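Local coordinates for protein 4-oxalocrotonate decarboxylase NahK (Pseudomonas putida, PDB 5D2F) that catalyses the metal-assisted decarboxylation of (3E)-2-oxohex-3-enedioate to 2-oxopent-4-enoate and carbon dioxide in naphthalene degradation, at residues V207-G212 with N267-Y272; I131-K136 with I251-I256; T87-M92 with A222-P227; Y108-D113 with T185-G190. The protein carries 1 engineered substitution. All blocks are in the same frame, centred on the assembly; numbering follows the deposited sequence.

Interaction 1. Residues V207-G212 with N267-Y272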
# COMPACT_ATOMS: atom_id res chain seq x y z
N VAL A 207 14.94 -9.63 4.35
CA VAL A 207 16.03 -8.87 4.94
C VAL A 207 16.22 -7.58 4.15
O VAL A 207 16.57 -7.62 2.98
CB VAL A 207 17.36 -9.67 4.94
CG1 VAL A 207 18.49 -8.83 5.50
CG2 VAL A 207 17.20 -10.95 5.75
N MET A 208 15.97 -6.45 4.81
CA MET A 208 16.13 -5.16 4.15
C MET A 208 17.48 -4.52 4.43
O MET A 208 17.83 -4.26 5.59
CB MET A 208 15.03 -4.18 4.56
CG MET A 208 15.22 -2.82 3.92
SD MET A 208 13.96 -1.68 4.49
CE MET A 208 12.59 -2.24 3.47
N GLU A 209 18.22 -4.26 3.36
CA GLU A 209 19.54 -3.66 3.45
C GLU A 209 19.49 -2.28 2.83
O GLU A 209 18.87 -2.08 1.79
CB GLU A 209 20.59 -4.51 2.71
CG GLU A 209 20.80 -5.90 3.31
CD GLU A 209 21.62 -6.80 2.40
OE1 GLU A 209 21.95 -6.37 1.28
OE2 GLU A 209 21.93 -7.94 2.81
N LYS A 210 20.14 -1.33 3.48
CA LYS A 210 20.18 0.04 2.98
C LYS A 210 21.63 0.48 3.02
O LYS A 210 22.26 0.44 4.08
CB LYS A 210 19.32 0.93 3.87
CG LYS A 210 19.36 2.41 3.53
CD LYS A 210 18.35 3.15 4.42
CE LYS A 210 18.91 4.46 4.93
NZ LYS A 210 17.92 5.17 5.79
N ASN A 211 22.16 0.87 1.86
CA ASN A 211 23.57 1.22 1.75
C ASN A 211 24.46 0.14 2.37
O ASN A 211 25.34 0.44 3.16
CB ASN A 211 23.82 2.58 2.40
CG ASN A 211 22.99 3.67 1.78
OD1 ASN A 211 22.80 3.67 0.56
ND2 ASN A 211 22.45 4.58 2.60
N GLY A 212 24.19 -1.11 2.01
CA GLY A 212 25.02 -2.22 2.44
C GLY A 212 24.75 -2.77 3.83
O GLY A 212 25.28 -3.81 4.21
N ASN A 267 20.91 3.38 -1.50
CA ASN A 267 20.63 2.23 -2.32
C ASN A 267 20.10 1.15 -1.40
O ASN A 267 20.65 0.94 -0.32
CB ASN A 267 21.88 1.79 -3.06
CG ASN A 267 22.36 2.84 -4.01
OD1 ASN A 267 21.64 3.24 -4.92
ND2 ASN A 267 23.57 3.36 -3.78
N ILE A 268 19.01 0.52 -1.81
CA ILE A 268 18.41 -0.51 -0.98
C ILE A 268 18.33 -1.83 -1.71
O ILE A 268 18.20 -1.88 -2.94
CB ILE A 268 17.01 -0.08 -0.46
CG1 ILE A 268 16.00 0.04 -1.60
CG2 ILE A 268 17.11 1.22 0.35
CD1 ILE A 268 15.10 -1.21 -1.80
N THR A 269 18.43 -2.91 -0.94
CA THR A 269 18.27 -4.24 -1.48
C THR A 269 17.50 -5.01 -0.43
O THR A 269 17.86 -4.99 0.75
CB THR A 269 19.62 -4.92 -1.72
OG1 THR A 269 20.38 -4.16 -2.68
CG2 THR A 269 19.42 -6.32 -2.25
N VAL A 270 16.41 -5.64 -0.84
CA VAL A 270 15.63 -6.41 0.11
C VAL A 270 15.65 -7.83 -0.38
O VAL A 270 15.21 -8.12 -1.50
CB VAL A 270 14.19 -5.91 0.19
CG1 VAL A 270 13.39 -6.80 1.12
CG2 VAL A 270 14.17 -4.49 0.69
N ARG A 271 16.20 -8.71 0.44
CA ARG A 271 16.32 -10.12 0.08
C ARG A 271 15.13 -10.89 0.61
O ARG A 271 14.71 -10.69 1.75
CB ARG A 271 17.63 -10.69 0.62
CG ARG A 271 18.81 -9.86 0.18
CD ARG A 271 20.14 -10.38 0.69
NE ARG A 271 21.18 -9.41 0.39
CZ ARG A 271 21.70 -9.22 -0.82
NH1 ARG A 271 21.29 -9.96 -1.85
NH2 ARG A 271 22.64 -8.30 -1.01
N TYR A 272 14.58 -11.75 -0.24
CA TYR A 272 13.44 -12.57 0.10
C TYR A 272 13.85 -14.03 0.02
O TYR A 272 14.35 -14.48 -1.01
CB TYR A 272 12.33 -12.35 -0.92
CG TYR A 272 11.69 -10.98 -0.85
CD1 TYR A 272 12.34 -9.85 -1.34
CD2 TYR A 272 10.42 -10.84 -0.31
CE1 TYR A 272 11.73 -8.61 -1.28
CE2 TYR A 272 9.81 -9.61 -0.24
CZ TYR A 272 10.46 -8.50 -0.73
OH TYR A 272 9.81 -7.29 -0.65
O HOH W 1 24.59 3.26 -1.17
O HOH W 2 21.92 -1.90 0.12
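Glu209 meets the guanidinium group of Arg271 at its edge, with OE2 in the guanidinium plane, while the methyl CG2 of Thr269 rests over the centre of one face. The carboxylate and guanidinium planes are 65° apart and the pairing is uneven: Arg271 NE gives OE2 of Glu209 a nearly straight bond of 2.9 Å from above the carboxylate plane, and Arg271 NH2 reaches Glu209 OE1 only weakly, at 3.1 Å. Both chains start beside their own backbone N (chi1 -64° and -54°) and then run extended, which lets them meet diagonally across the strands. With an alanine here, Arg271 would probably lose its anionic mate and its guanidinium would be freer to swing off the Thr269 methyl. On the opposite sheet face, Met208 CG lies 3.8 Å from Val270 CG2, in an apolar layer that packs on Ile127 and Ala129 of strand 126-135. At the strand end Asn211 N donates to Asn267 O (2.7 Å), and Asn211 OD1 accepts from Asn267 N (2.8 Å), a side-chain amide doing the work of a strand carbonyl. A water joins Asn211 OD1 to Asn267 ND2. The hydrogen-bonded pairs Val207-Arg271 and Glu209-Thr269 complete an antiparallel ladder inside the five-stranded mixed sheet of this FAH-type domain, with Glu209, Thr269 and Arg271 beside Val207 on one face and Met208 and Val270 on the other, against the strand bearing metal-binding Glu128 and Glu130.

Interaction 2. Residues I131-K136 with I251-I256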
# COMPACT_ATOMS: atom_id res chain seq x y z
N ILE A 131 5.24 -8.75 0.25
CA ILE A 131 5.01 -9.78 -0.75
C ILE A 131 3.71 -9.40 -1.45
O ILE A 131 2.71 -9.07 -0.81
CB ILE A 131 4.97 -11.19 -0.13
CG1 ILE A 131 4.85 -12.24 -1.23
CG2 ILE A 131 3.81 -11.32 0.85
CD1 ILE A 131 6.06 -12.26 -2.14
N SER A 132 3.73 -9.39 -2.78
CA SER A 132 2.53 -9.08 -3.51
C SER A 132 1.96 -10.34 -4.13
O SER A 132 2.68 -11.33 -4.31
CB SER A 132 2.79 -8.06 -4.61
OG SER A 132 3.26 -6.85 -4.06
N VAL A 133 0.68 -10.30 -4.46
CA VAL A 133 0.07 -11.39 -5.20
C VAL A 133 -0.57 -10.87 -6.47
O VAL A 133 -0.90 -9.69 -6.57
CB VAL A 133 -1.00 -12.12 -4.39
CG1 VAL A 133 -0.39 -12.73 -3.13
CG2 VAL A 133 -2.14 -11.15 -4.02
N VAL A 134 -0.72 -11.75 -7.44
CA VAL A 134 -1.56 -11.48 -8.58
C VAL A 134 -2.62 -12.56 -8.52
O VAL A 134 -2.28 -13.74 -8.39
CB VAL A 134 -0.78 -11.54 -9.90
CG1 VAL A 134 -1.73 -11.58 -11.08
CG2 VAL A 134 0.12 -10.33 -10.01
N THR A 135 -3.88 -12.18 -8.57
CA THR A 135 -4.94 -13.17 -8.49
C THR A 135 -5.26 -13.72 -9.88
O THR A 135 -4.99 -13.07 -10.89
CB THR A 135 -6.21 -12.59 -7.85
OG1 THR A 135 -6.78 -11.62 -8.72
CG2 THR A 135 -5.87 -11.92 -6.51
N LYS A 136 -5.85 -14.91 -9.94
CA LYS A 136 -6.26 -15.48 -11.22
C LYS A 136 -7.75 -15.85 -11.20
O LYS A 136 -8.27 -16.48 -12.12
CB LYS A 136 -5.42 -16.71 -11.55
CG LYS A 136 -5.57 -17.80 -10.52
CD LYS A 136 -4.92 -19.09 -10.98
CE LYS A 136 -5.20 -20.18 -9.95
NZ LYS A 136 -4.32 -21.37 -10.15
N ILE A 251 -1.87 -7.07 -5.86
CA ILE A 251 -2.12 -6.58 -4.51
C ILE A 251 -0.86 -6.64 -3.69
O ILE A 251 -0.24 -7.70 -3.55
CB ILE A 251 -3.20 -7.42 -3.78
CG1 ILE A 251 -4.51 -7.45 -4.58
CG2 ILE A 251 -3.45 -6.86 -2.37
CD1 ILE A 251 -5.39 -8.63 -4.22
N MET A 252 -0.46 -5.50 -3.14
CA MET A 252 0.64 -5.48 -2.20
C MET A 252 0.06 -5.74 -0.83
O MET A 252 -0.75 -4.96 -0.33
CB MET A 252 1.36 -4.14 -2.27
CG MET A 252 1.81 -3.88 -3.69
SD MET A 252 2.82 -2.41 -3.84
CE MET A 252 3.91 -2.63 -2.45
N THR A 253 0.45 -6.86 -0.23
CA THR A 253 -0.29 -7.37 0.93
C THR A 253 -0.00 -6.70 2.26
O THR A 253 -0.77 -6.86 3.20
CB THR A 253 -0.16 -8.90 1.07
OG1 THR A 253 1.23 -9.26 1.20
CG2 THR A 253 -0.73 -9.56 -0.16
N GLY A 254 1.11 -5.97 2.36
CA GLY A 254 1.39 -5.22 3.58
C GLY A 254 2.86 -5.19 3.97
O GLY A 254 3.64 -6.05 3.56
N GLY A 255 3.25 -4.20 4.76
CA GLY A 255 4.64 -4.07 5.16
C GLY A 255 5.05 -5.19 6.10
O GLY A 255 4.47 -5.37 7.18
N ILE A 256 6.06 -5.95 5.70
CA ILE A 256 6.60 -7.03 6.51
C ILE A 256 7.53 -6.42 7.55
O ILE A 256 7.55 -6.83 8.71
CB ILE A 256 7.35 -8.04 5.63
CG1 ILE A 256 6.35 -8.90 4.85
CG2 ILE A 256 8.24 -8.95 6.47
CD1 ILE A 256 6.93 -9.57 3.63
O HOH W 3 3.50 -8.51 2.50
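Ile131 and Thr253 lie alongside each other, their side chains pointing the same way, with Ile131 CG2 3.3 Å from Thr253 OG1. That hydroxyl sits between its backbone N and carbonyl carbon (chi1 58°), a position from which it donates to Ile131 O at a short 2.5 Å while the backbone N of Thr253 reaches the same oxygen at 3.2 Å. Two donors of one residue thus grip a single buried carbonyl. A water donates to both Thr253 OG1 and Gly254 O and accepts from Ile131 N, closing the end of the pairing. Further along, Val133 and Ile251 slant across one another, Val133 CG2 resting 3.9 Å from Ile251 CB, and the mutual bonds of their backbones make them an antiparallel hydrogen-bonded pair. Strand 250-252 here links strand 126-135 to strand 79-85 within the larger mixed sheet, and helix 227-239 packs over the Val133-Ile251 face through Leu228, Val231 and Leu234. Thr135 CG2 meets Ile251 CD1 at an oblique angle, 4.0 Å away. On the other face Ser132 OG touches Met252 CG (3.3 Å) and hydrogen-bonds to Thr159 OG1, while the Met252 side chain approaches the metal-binding residues Glu130 and Glu161.

Interaction 3. Residues T87-M92 with A222-P227. With EDO (1,2-ethanediol), chain C.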
# COMPACT_ATOMS: atom_id res chain seq x y z
N THR A 87 -1.54 -3.46 8.37
CA THR A 87 -1.70 -4.91 8.28
C THR A 87 -1.09 -5.59 9.50
O THR A 87 -0.62 -6.71 9.43
CB THR A 87 -1.11 -5.47 6.98
OG1 THR A 87 0.26 -5.08 6.86
CG2 THR A 87 -1.89 -4.93 5.79
N SER A 88 -1.12 -4.88 10.62
CA SER A 88 -0.59 -5.37 11.87
C SER A 88 -1.70 -5.28 12.90
O SER A 88 -2.30 -4.22 13.09
CB SER A 88 0.61 -4.52 12.30
OG SER A 88 0.83 -4.58 13.70
N TRP A 89 -2.02 -6.40 13.55
CA TRP A 89 -3.05 -6.37 14.57
C TRP A 89 -2.64 -5.41 15.67
O TRP A 89 -3.46 -4.68 16.21
CB TRP A 89 -3.29 -7.76 15.15
CG TRP A 89 -3.88 -8.70 14.14
CD1 TRP A 89 -3.30 -9.83 13.63
CD2 TRP A 89 -5.14 -8.57 13.48
NE1 TRP A 89 -4.13 -10.41 12.71
CE2 TRP A 89 -5.27 -9.66 12.60
CE3 TRP A 89 -6.18 -7.64 13.55
CZ2 TRP A 89 -6.39 -9.85 11.80
CZ3 TRP A 89 -7.29 -7.82 12.76
CH2 TRP A 89 -7.40 -8.92 11.90
N ALA A 90 -1.35 -5.42 16.02
CA ALA A 90 -0.88 -4.53 17.08
C ALA A 90 -1.09 -3.07 16.69
O ALA A 90 -1.57 -2.26 17.49
CB ALA A 90 0.57 -4.80 17.41
N LYS A 91 -0.73 -2.74 15.45
CA LYS A 91 -0.88 -1.36 14.98
C LYS A 91 -2.34 -0.97 14.88
O LYS A 91 -2.72 0.14 15.27
CB LYS A 91 -0.18 -1.17 13.63
CG LYS A 91 0.17 0.28 13.34
CD LYS A 91 1.15 0.80 14.38
CE LYS A 91 1.74 2.15 13.99
NZ LYS A 91 2.88 2.51 14.89
N MET A 92 -3.16 -1.87 14.36
CA MET A 92 -4.60 -1.64 14.28
C MET A 92 -5.18 -1.30 15.65
O MET A 92 -5.94 -0.35 15.79
CB MET A 92 -5.33 -2.86 13.73
CG MET A 92 -5.45 -2.88 12.21
SD MET A 92 -6.39 -4.33 11.72
CE MET A 92 -5.04 -5.40 11.28
N ALA A 222 4.28 -11.35 9.53
CA ALA A 222 4.09 -10.02 10.12
C ALA A 222 2.87 -9.30 9.54
O ALA A 222 2.38 -8.32 10.11
CB ALA A 222 5.34 -9.17 9.93
N VAL A 223 2.39 -9.79 8.41
CA VAL A 223 1.18 -9.27 7.79
C VAL A 223 0.02 -10.12 8.29
O VAL A 223 -0.31 -11.16 7.71
CB VAL A 223 1.25 -9.32 6.25
CG1 VAL A 223 -0.03 -8.76 5.65
CG2 VAL A 223 2.47 -8.53 5.75
N LEU A 224 -0.57 -9.67 9.40
CA LEU A 224 -1.80 -10.24 9.97
C LEU A 224 -1.61 -11.63 10.57
O LEU A 224 -2.54 -12.19 11.14
CB LEU A 224 -2.93 -10.26 8.93
CG LEU A 224 -3.27 -8.88 8.36
CD1 LEU A 224 -4.28 -9.03 7.24
CD2 LEU A 224 -3.79 -7.99 9.46
N GLY A 225 -0.41 -12.19 10.46
CA GLY A 225 -0.22 -13.59 10.79
C GLY A 225 -0.19 -14.44 9.54
O GLY A 225 0.24 -15.59 9.57
N HIS A 226 -0.66 -13.88 8.43
CA HIS A 226 -0.65 -14.57 7.16
C HIS A 226 -0.92 -13.57 6.07
O HIS A 226 -2.00 -12.98 6.01
CB HIS A 226 -1.73 -15.65 7.09
CG HIS A 226 -1.51 -16.63 5.98
ND1 HIS A 226 -1.22 -16.24 4.68
CD2 HIS A 226 -1.52 -17.99 5.97
CE1 HIS A 226 -1.06 -17.32 3.93
NE2 HIS A 226 -1.24 -18.39 4.68
N PRO A 227 0.07 -13.37 5.19
CA PRO A 227 -0.06 -12.33 4.17
C PRO A 227 -1.32 -12.45 3.32
O PRO A 227 -1.88 -11.43 2.94
CB PRO A 227 1.18 -12.54 3.32
CG PRO A 227 2.17 -13.08 4.25
CD PRO A 227 1.41 -13.98 5.18
C1 EDO C . -2.48 -21.41 6.90
O1 EDO C . -3.69 -22.13 6.64
C2 EDO C . -1.34 -21.97 6.05
O2 EDO C . -1.30 -21.33 4.77
O HOH W 4 2.22 -5.97 8.58
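Leu224 lays its CD2 methyl over one face of the Trp89 indole, 4.1 Å from the centroid of the six-membered ring and 23° off its normal, a CH-pi contact. The Met92 methyl CE sits over the same ring face and presses tightly on Leu224 CD2, at 3.4 Å. Trp89 NE1 donates to Leu224 O over 2.9 Å, the acceptor tilted 18° from the ring plane and the donor above the carbonyl plane, not on a lone pair. Leu224 is thus held by both its side chain and its carbonyl, with a further weak bond from its N to Thr87 O. Beside it Val223 CG1 runs alongside Thr87 CB (3.7 Å), and a water bridges Thr87 OG1 and Ala222 O. Behind this shell, a type I' turn from Val223 to His226, closed by His226 N to Val223 O (2.8 Å), puts Leu224 at positive phi and presents its side chain to the indole. Ser88 OG caps the helix bearing Trp89 by accepting from Lys91 N (3.0 Å), and His226 ND1 likewise caps helix 227-239 at Leu228 N. The arrangement is a turn bringing two N-capped helix starts together, close to Leu86, which binds 2-oxoglutarate in this enzyme.

Interaction 4. Residues Y108-D113 with T185-G190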
# COMPACT_ATOMS: atom_id res chain seq x y z
N TYR A 108 2.21 5.10 -12.96
CA TYR A 108 3.49 5.78 -12.78
C TYR A 108 4.17 5.51 -11.45
O TYR A 108 5.31 5.91 -11.25
CB TYR A 108 3.38 7.28 -13.04
CG TYR A 108 2.57 8.03 -12.02
CD1 TYR A 108 1.20 8.18 -12.18
CD2 TYR A 108 3.16 8.58 -10.90
CE1 TYR A 108 0.44 8.87 -11.26
CE2 TYR A 108 2.42 9.27 -9.97
CZ TYR A 108 1.06 9.41 -10.15
OH TYR A 108 0.30 10.09 -9.23
N PHE A 109 3.46 4.85 -10.53
CA PHE A 109 4.06 4.44 -9.26
C PHE A 109 5.09 3.34 -9.49
O PHE A 109 5.98 3.13 -8.67
CB PHE A 109 3.02 3.85 -8.30
CG PHE A 109 2.03 4.84 -7.74
CD1 PHE A 109 1.93 6.14 -8.21
CD2 PHE A 109 1.18 4.44 -6.72
CE1 PHE A 109 0.99 7.02 -7.67
CE2 PHE A 109 0.25 5.31 -6.17
CZ PHE A 109 0.16 6.60 -6.64
N SER A 110 4.95 2.61 -10.60
CA SER A 110 5.76 1.41 -10.78
C SER A 110 7.21 1.74 -11.12
O SER A 110 7.49 2.59 -11.96
CB SER A 110 5.17 0.52 -11.87
OG SER A 110 5.85 -0.73 -11.94
N VAL A 111 8.12 1.08 -10.43
CA VAL A 111 9.55 1.26 -10.66
C VAL A 111 10.11 -0.13 -10.92
O VAL A 111 9.78 -1.07 -10.19
CB VAL A 111 10.23 1.89 -9.44
CG1 VAL A 111 11.73 1.99 -9.66
CG2 VAL A 111 9.64 3.27 -9.16
N PRO A 112 10.93 -0.29 -11.96
CA PRO A 112 11.46 -1.65 -12.18
C PRO A 112 12.52 -2.01 -11.16
O PRO A 112 13.22 -1.13 -10.64
CB PRO A 112 12.06 -1.58 -13.59
CG PRO A 112 12.37 -0.14 -13.80
CD PRO A 112 11.29 0.62 -13.06
N ASP A 113 12.64 -3.31 -10.88
CA ASP A 113 13.65 -3.83 -9.97
C ASP A 113 15.01 -3.26 -10.36
O ASP A 113 15.39 -3.29 -11.54
CB ASP A 113 13.66 -5.35 -10.08
CG ASP A 113 14.53 -6.03 -9.04
OD1 ASP A 113 15.07 -5.35 -8.13
OD2 ASP A 113 14.66 -7.28 -9.12
N THR A 185 2.97 5.88 -3.28
CA THR A 185 3.67 6.75 -4.21
C THR A 185 4.53 6.01 -5.24
O THR A 185 4.53 6.37 -6.41
CB THR A 185 4.43 7.89 -3.48
OG1 THR A 185 4.47 9.04 -4.32
CG2 THR A 185 5.84 7.48 -3.09
N ARG A 186 5.25 4.97 -4.81
CA ARG A 186 5.96 4.12 -5.75
C ARG A 186 5.89 2.69 -5.29
O ARG A 186 5.65 2.42 -4.11
CB ARG A 186 7.44 4.52 -5.92
CG ARG A 186 7.72 5.96 -6.36
CD ARG A 186 7.46 6.20 -7.84
NE ARG A 186 7.77 7.58 -8.19
CZ ARG A 186 6.93 8.62 -8.10
NH1 ARG A 186 5.68 8.46 -7.66
NH2 ARG A 186 7.35 9.83 -8.45
N PHE A 187 6.10 1.76 -6.21
CA PHE A 187 6.35 0.39 -5.81
C PHE A 187 7.36 -0.22 -6.74
O PHE A 187 7.38 0.10 -7.92
CB PHE A 187 5.07 -0.46 -5.73
CG PHE A 187 4.38 -0.67 -7.05
CD1 PHE A 187 3.45 0.25 -7.51
CD2 PHE A 187 4.64 -1.80 -7.81
CE1 PHE A 187 2.79 0.05 -8.73
CE2 PHE A 187 3.99 -2.00 -9.03
CZ PHE A 187 3.07 -1.07 -9.49
N ILE A 188 8.21 -1.07 -6.19
CA ILE A 188 9.24 -1.74 -6.97
C ILE A 188 9.00 -3.23 -6.86
O ILE A 188 9.15 -3.81 -5.78
CB ILE A 188 10.62 -1.43 -6.39
CG1 ILE A 188 10.76 0.07 -6.15
CG2 ILE A 188 11.73 -1.98 -7.31
CD1 ILE A 188 11.37 0.42 -4.80
N THR A 189 8.62 -3.86 -7.97
CA THR A 189 8.50 -5.31 -7.98
C THR A 189 9.85 -5.88 -8.36
O THR A 189 10.64 -5.24 -9.05
CB THR A 189 7.45 -5.79 -9.00
OG1 THR A 189 7.80 -5.31 -10.31
CG2 THR A 189 6.08 -5.28 -8.63
N GLY A 190 10.14 -7.10 -7.93
CA GLY A 190 11.40 -7.68 -8.30
C GLY A 190 11.56 -9.06 -7.71
O GLY A 190 10.57 -9.73 -7.43
O HOH W 5 7.56 -2.50 -10.46
O HOH W 6 10.58 -5.10 -11.90
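The carbonyl of Thr185 lies under one face of the Phe109 ring, its O 3.2 Å from Phe109 CG. The same oxygen accepts from Arg186 NH1 at 2.7 Å, and that NH1 also stands at the edge of the Tyr108 ring, with the guanidinium and ring planes 74° apart. Phe109 CD1 in turn covers a face of Tyr108, whose hydroxyl is bonded to Glu40 and Lys72. An alanine in place of Phe109 would probably strip this cover from the Thr185 carbonyl and open a gap beside the Tyr108 ring. Phe187 turns its ring into the position between backbone N and carbonyl carbon (chi1 65°), which brings it back over the partner strand: Ser110 CA sits 4.0 Å from the ring centroid, 16° off the normal, in a CH-pi contact. Beyond the segments this ring meets that of Phe250. The backbone of Phe187 takes part too, Phe187 N donating to Phe109 O and Phe187 O accepting from Val111 N, each at 2.8 Å. Val111, the third main contributor, lies side by side with Ile188, CB to CG1 3.8 Å, the two pointing the same way. Past Val111 the contact continues through water: one spans Val111 O and Thr189 N, another Asp113 N and Thr189 O, and Asp113 CB still packs against Thr189 O. At the other end Thr185 and Arg186 form a classic beta bulge opposite Val162. Strand 110-112 is therefore held by two direct backbone bonds and by aromatic and aliphatic packing, with bridging waters serving the backbone polar atoms beyond.

Interactions 2 and 4 share the larger mixed sheet and touch where Met252 SD lies 3.5 Å from Phe187 CB, beside Glu161, a metal-binding residue, metal-free in this apo form. Interaction 3 also packs against interaction 2, with Thr253 O 3.2 Å from Val223 CG1 and Gly254 CA 3.5 Å from Thr87 OG1, placing the surroundings of 2-oxoglutarate-binding Leu86 next to metal-binding strand 126-135. Interaction 1 belongs to the smaller sheet; its centre is about 19 Å from that of interaction 2, yet its Met208 side chain comes within about 6 Å of that of Glu128. Interactions 3 and 4, about 23 Å apart between centres, lie on opposite sides of the chain's centre.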